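Local structure of CBS domain protein (2EF7) at residues Ser115-Asp118 with Ile119-Ala122; Gly62-Leu65 with Glu66-Ala69. The protein is of unknown function but, as a protein built of two CBS domains, probably binds adenosine-containing ligands as a regulatory module. All coordinates share one frame; numbering follows the deposited sequence.

Contact 1 (Ser115-Asp118 with Ile119-Ala122)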
ATOM      1  N   SER A 115     -11.181  -3.918   7.621  1.00 28.27           N
ATOM      2  CA  SER A 115      -9.775  -4.267   7.796  1.00 30.55           C
ATOM      3  C   SER A 115      -8.920  -3.050   8.113  1.00 31.14           C
ATOM      4  O   SER A 115      -9.327  -1.909   7.895  1.00 26.94           O
ATOM      5  CB  SER A 115      -9.232  -4.929   6.530  1.00 32.61           C
ATOM      6  OG  SER A 115      -9.019  -3.956   5.522  1.00 35.99           O
ATOM      7  N   ILE A 116      -7.721  -3.310   8.616  1.00 34.70           N
ATOM      8  CA  ILE A 116      -6.794  -2.252   8.968  1.00 40.32           C
ATOM      9  C   ILE A 116      -6.530  -1.341   7.765  1.00 42.36           C
ATOM     10  O   ILE A 116      -6.292  -0.145   7.929  1.00 45.29           O
ATOM     11  CB  ILE A 116      -5.459  -2.843   9.481  1.00 45.12           C
ATOM     12  CG1 ILE A 116      -4.575  -1.720  10.024  1.00 47.24           C
ATOM     13  CG2 ILE A 116      -4.765  -3.620   8.369  1.00 42.20           C
ATOM     14  CD1 ILE A 116      -5.163  -1.026  11.236  1.00 44.42           C
ATOM     15  N   ARG A 117      -6.576  -1.898   6.559  1.00 42.09           N
ATOM     16  CA  ARG A 117      -6.351  -1.089   5.364  1.00 41.89           C
ATOM     17  C   ARG A 117      -7.527  -0.155   5.134  1.00 39.44           C
ATOM     18  O   ARG A 117      -7.358   0.946   4.596  1.00 36.86           O
ATOM     19  CB  ARG A 117      -6.149  -1.964   4.124  1.00 45.65           C
ATOM     20  CG  ARG A 117      -4.900  -2.832   4.156  1.00 57.72           C
ATOM     21  CD  ARG A 117      -3.665  -2.036   4.564  1.00 62.68           C
ATOM     22  NE  ARG A 117      -2.443  -2.830   4.439  1.00 72.47           N
ATOM     23  CZ  ARG A 117      -1.309  -2.575   5.087  1.00 77.50           C
ATOM     24  NH1 ARG A 117      -1.231  -1.545   5.920  1.00 80.26           N
ATOM     25  NH2 ARG A 117      -0.248  -3.349   4.898  1.00 82.90           N
ATOM     26  N   ASP A 118      -8.724  -0.599   5.524  1.00 35.06           N
ATOM     27  CA  ASP A 118      -9.912   0.235   5.367  1.00 33.01           C
ATOM     28  C   ASP A 118      -9.750   1.449   6.280  1.00 31.05           C
ATOM     29  O   ASP A 118     -10.162   2.556   5.937  1.00 27.39           O
ATOM     30  CB  ASP A 118     -11.183  -0.519   5.764  1.00 33.73           C
ATOM     31  CG  ASP A 118     -11.558  -1.602   4.775  1.00 41.97           C
ATOM     32  OD1 ASP A 118     -11.561  -1.324   3.553  1.00 42.99           O
ATOM     33  OD2 ASP A 118     -11.866  -2.729   5.220  1.00 32.85           O
ATOM     34  N   ILE A 119      -9.142   1.223   7.445  1.00 29.78           N
ATOM     35  CA  ILE A 119      -8.926   2.283   8.421  1.00 32.18           C
ATOM     36  C   ILE A 119      -7.970   3.369   7.926  1.00 32.50           C
ATOM     37  O   ILE A 119      -8.265   4.557   8.040  1.00 34.85           O
ATOM     38  CB  ILE A 119      -8.415   1.698   9.754  1.00 33.57           C
ATOM     39  CG1 ILE A 119      -9.490   0.767  10.335  1.00 41.09           C
ATOM     40  CG2 ILE A 119      -8.081   2.824  10.732  1.00 25.51           C
ATOM     41  CD1 ILE A 119      -9.138   0.157  11.667  1.00 45.51           C
ATOM     42  N   THR A 120      -6.834   2.970   7.369  1.00 34.98           N
ATOM     43  CA  THR A 120      -5.882   3.954   6.855  1.00 39.72           C
ATOM     44  C   THR A 120      -6.449   4.694   5.647  1.00 38.93           C
ATOM     45  O   THR A 120      -6.116   5.855   5.417  1.00 44.13           O
ATOM     46  CB  THR A 120      -4.545   3.302   6.462  1.00 38.16           C
ATOM     47  OG1 THR A 120      -4.791   2.176   5.614  1.00 44.48           O
ATOM     48  CG2 THR A 120      -3.791   2.858   7.701  1.00 39.89           C
ATOM     49  N   ARG A 121      -7.298   4.027   4.869  1.00 35.81           N
ATOM     50  CA  ARG A 121      -7.906   4.681   3.716  1.00 37.01           C
ATOM     51  C   ARG A 121      -8.851   5.765   4.224  1.00 39.39           C
ATOM     52  O   ARG A 121      -8.933   6.850   3.643  1.00 39.47           O
ATOM     53  CB  ARG A 121      -8.691   3.679   2.858  1.00 42.61           C
ATOM     54  CG  ARG A 121      -9.437   4.339   1.699  1.00 37.53           C
ATOM     55  CD  ARG A 121     -10.008   3.329   0.702  1.00 49.18           C
ATOM     56  NE  ARG A 121     -11.299   2.764   1.097  1.00 53.83           N
ATOM     57  CZ  ARG A 121     -11.453   1.654   1.810  1.00 53.59           C
ATOM     58  NH1 ARG A 121     -10.392   0.973   2.218  1.00 59.68           N
ATOM     59  NH2 ARG A 121     -12.672   1.221   2.110  1.00 51.63           N
ATOM     60  N   ALA A 122      -9.566   5.458   5.306  1.00 32.84           N
ATOM     61  CA  ALA A 122     -10.492   6.406   5.912  1.00 34.42           C
ATOM     62  C   ALA A 122      -9.715   7.607   6.460  1.00 35.54           C
ATOM     63  O   ALA A 122     -10.193   8.746   6.415  1.00 34.29           O
ATOM     64  CB  ALA A 122     -11.274   5.730   7.037  1.00 30.54           C
TER

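Contact 2 (Gly62-Leu65 with Glu66-Ala69)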
ATOM      1  N   GLY A  62      -6.804 -35.420   9.275  1.00 37.90           N
ATOM      2  CA  GLY A  62      -7.690 -36.553   9.065  1.00 35.39           C
ATOM      3  C   GLY A  62      -9.194 -36.361   9.177  1.00 36.84           C
ATOM      4  O   GLY A  62      -9.935 -37.343   9.205  1.00 35.24           O
ATOM      5  N   LYS A  63      -9.656 -35.117   9.241  1.00 33.80           N
ATOM      6  CA  LYS A  63     -11.090 -34.846   9.340  1.00 31.84           C
ATOM      7  C   LYS A  63     -11.757 -35.204   8.024  1.00 32.30           C
ATOM      8  O   LYS A  63     -11.157 -35.053   6.957  1.00 35.38           O
ATOM      9  CB  LYS A  63     -11.327 -33.368   9.657  1.00 30.26           C
ATOM     10  CG  LYS A  63     -10.695 -32.909  10.959  1.00 39.70           C
ATOM     11  CD  LYS A  63     -11.642 -33.051  12.138  1.00 52.83           C
ATOM     12  CE  LYS A  63     -12.056 -34.487  12.381  1.00 57.30           C
ATOM     13  NZ  LYS A  63     -13.107 -34.561  13.435  1.00 62.20           N
ATOM     14  N   SER A  64     -12.998 -35.677   8.099  1.00 33.20           N
ATOM     15  CA  SER A  64     -13.739 -36.060   6.903  1.00 31.79           C
ATOM     16  C   SER A  64     -14.407 -34.861   6.245  1.00 33.98           C
ATOM     17  O   SER A  64     -14.402 -33.748   6.783  1.00 31.09           O
ATOM     18  CB  SER A  64     -14.811 -37.096   7.240  1.00 31.48           C
ATOM     19  OG  SER A  64     -15.902 -36.495   7.909  1.00 42.31           O
ATOM     20  N   LEU A  65     -15.003 -35.115   5.086  1.00 29.07           N
ATOM     21  CA  LEU A  65     -15.684 -34.090   4.314  1.00 34.95           C
ATOM     22  C   LEU A  65     -16.972 -33.611   4.981  1.00 34.71           C
ATOM     23  O   LEU A  65     -17.518 -32.572   4.608  1.00 33.39           O
ATOM     24  CB  LEU A  65     -16.010 -34.619   2.911  1.00 33.91           C
ATOM     25  CG  LEU A  65     -14.873 -35.090   2.002  1.00 36.30           C
ATOM     26  CD1 LEU A  65     -15.461 -35.511   0.652  1.00 32.12           C
ATOM     27  CD2 LEU A  65     -13.859 -33.977   1.813  1.00 32.07           C
ATOM     28  N   GLU A  66     -17.467 -34.368   5.956  1.00 36.12           N
ATOM     29  CA  GLU A  66     -18.699 -33.994   6.652  1.00 37.44           C
ATOM     30  C   GLU A  66     -18.451 -33.158   7.920  1.00 32.72           C
ATOM     31  O   GLU A  66     -19.393 -32.725   8.585  1.00 34.07           O
ATOM     32  CB  GLU A  66     -19.507 -35.244   7.029  1.00 40.25           C
ATOM     33  CG  GLU A  66     -20.084 -36.021   5.857  1.00 47.26           C
ATOM     34  CD  GLU A  66     -19.071 -36.943   5.202  1.00 56.66           C
ATOM     35  OE1 GLU A  66     -18.455 -37.759   5.924  1.00 58.02           O
ATOM     36  OE2 GLU A  66     -18.895 -36.859   3.966  1.00 53.65           O
ATOM     37  N   THR A  67     -17.188 -32.926   8.246  1.00 28.19           N
ATOM     38  CA  THR A  67     -16.848 -32.169   9.444  1.00 32.23           C
ATOM     39  C   THR A  67     -17.554 -30.803   9.470  1.00 33.12           C
ATOM     40  O   THR A  67     -17.514 -30.046   8.501  1.00 29.47           O
ATOM     41  CB  THR A  67     -15.320 -31.988   9.542  1.00 37.87           C
ATOM     42  OG1 THR A  67     -14.681 -33.267   9.398  1.00 30.97           O
ATOM     43  CG2 THR A  67     -14.935 -31.389  10.893  1.00 35.58           C
ATOM     44  N   LYS A  68     -18.215 -30.501  10.579  1.00 29.15           N
ATOM     45  CA  LYS A  68     -18.940 -29.240  10.714  1.00 27.97           C
ATOM     46  C   LYS A  68     -18.008 -28.043  10.881  1.00 27.60           C
ATOM     47  O   LYS A  68     -16.916 -28.155  11.437  1.00 28.54           O
ATOM     48  CB  LYS A  68     -19.916 -29.312  11.897  1.00 27.40           C
ATOM     49  CG  LYS A  68     -21.021 -30.373  11.735  1.00 32.10           C
ATOM     50  CD  LYS A  68     -22.037 -30.319  12.875  1.00 35.08           C
ATOM     51  CE  LYS A  68     -21.353 -30.445  14.234  1.00 46.54           C
ATOM     52  NZ  LYS A  68     -22.238 -30.089  15.385  1.00 55.14           N
ATOM     53  N   ALA A  69     -18.458 -26.891  10.399  1.00 26.15           N
ATOM     54  CA  ALA A  69     -17.686 -25.663  10.467  1.00 22.44           C
ATOM     55  C   ALA A  69     -17.119 -25.371  11.854  1.00 30.21           C
ATOM     56  O   ALA A  69     -15.918 -25.131  12.002  1.00 31.18           O
ATOM     57  CB  ALA A  69     -18.547 -24.487   9.998  1.00 21.31           C
TER
HETATM   58  O   HOH W   1     -16.213 -35.315  11.038  1.00 48.67           O

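Contact 1 (Ser115-Asp118 with Ile119-Ala122)
R121 sends its side chain back along the helix toward D118: CG starts out anti to the backbone N (chi1 175°), and the chain then bends at chi3 (83°), which turns the guanidinium round to the carboxylate one turn earlier. In D118 the first torsion, with CG beside its own N, carries the carboxylate back toward S115, leaving OD1 for the arginine and OD2 for the cap. Both end nitrogens of R121 close on a single oxygen: NH1 lies 2.9 Å from D118 OD1, on its anti lone pair, and NH2 lies 3.1 Å from the same D118 OD1. That oxygen sits in the guanidinium plane, at its edge, while the carboxylate plane stands 79° away from it. At the helix start S115 N donates to D118 OD2 at 2.8 Å; in return S115 OG accepts weakly from D118 N. Aspartate suits this place because its short carboxylate serves the cap and the arginine at once.

T120 OG1 donates to R117 O at 3.0 Å from above the carbonyl plane, on the same face as R121 N, so that one carbonyl takes two donors. On the buried side I116 CD1 meets I119 CD1 at 4.2 Å, and these branched apolar chains pack on L90 of helix 86-96. I116 and T120 also touch I123 of the second subunit. The reciprocal S115 and D118 bonds form a capping box, which opens the last helix of the second CBS domain.

Contact 2 (Gly62-Leu65 with Glu66-Ala69)
The carboxylate of E66 folds back beside the start of the turn, with OE2 3.8 Å from L65 CB and OE1 on the side of S64. A bend at chi2 (81°) brings it there, and the flexible glutamate chain can lie alongside L65 and S64 while staying exposed. The other flat group is the peptide carbonyl of S64, which has two donors from T67 on one face. T67 OG1 gives the shorter bond, 2.7 Å to S64 O, tilted 30° from the carbonyl plane; T67 N stands well above that plane, 3.3 Å from the same S64 O. The threonine hydroxyl reaches this position because chi1 (-51°) sets OG1 opposite the carbonyl carbon of T67.

S64 replies with its side chain: E66 N donates to S64 OG at 3.3 Å, an ST turn that suits serine's short hydroxyl. A water donates to T67 OG1, and a weak hydrogen bond links it to S64 OG. The K63 chain crosses T67 at about a right angle, with K63 CD 3.9 Å from T67 CG2, so the aliphatic part of the lysine packs on the methyl. T67 also touches F72, and L65 packs on L65 of the third subunit. G62, with positive phi, completes the Schellman motif that ends the preceding helix; S64 to T67 then form a type I beta turn, overlapped by the ST turn of S64 and reinforced by the threonine hydroxyl.

Contacts 1 and 2 lie on opposite sides of the chain's centre, with their own centres 35 Å apart and their nearest atoms about 22 Å apart, so neither touches the other. In sequence contact 2 comes first, in the loop between helix 52-60 and strand 74-75; contact 1 follows on helix 116-126, near the end of the chain. One handles the start of a helix and the other follows the end of one, and in both a serine hydroxyl accepts from backbone N-H, weakly in contact 1 and from E66 N in contact 2. Each also reaches a different neighbour in the four-chain assembly: 115-122 meets the second subunit, 62-69 the third.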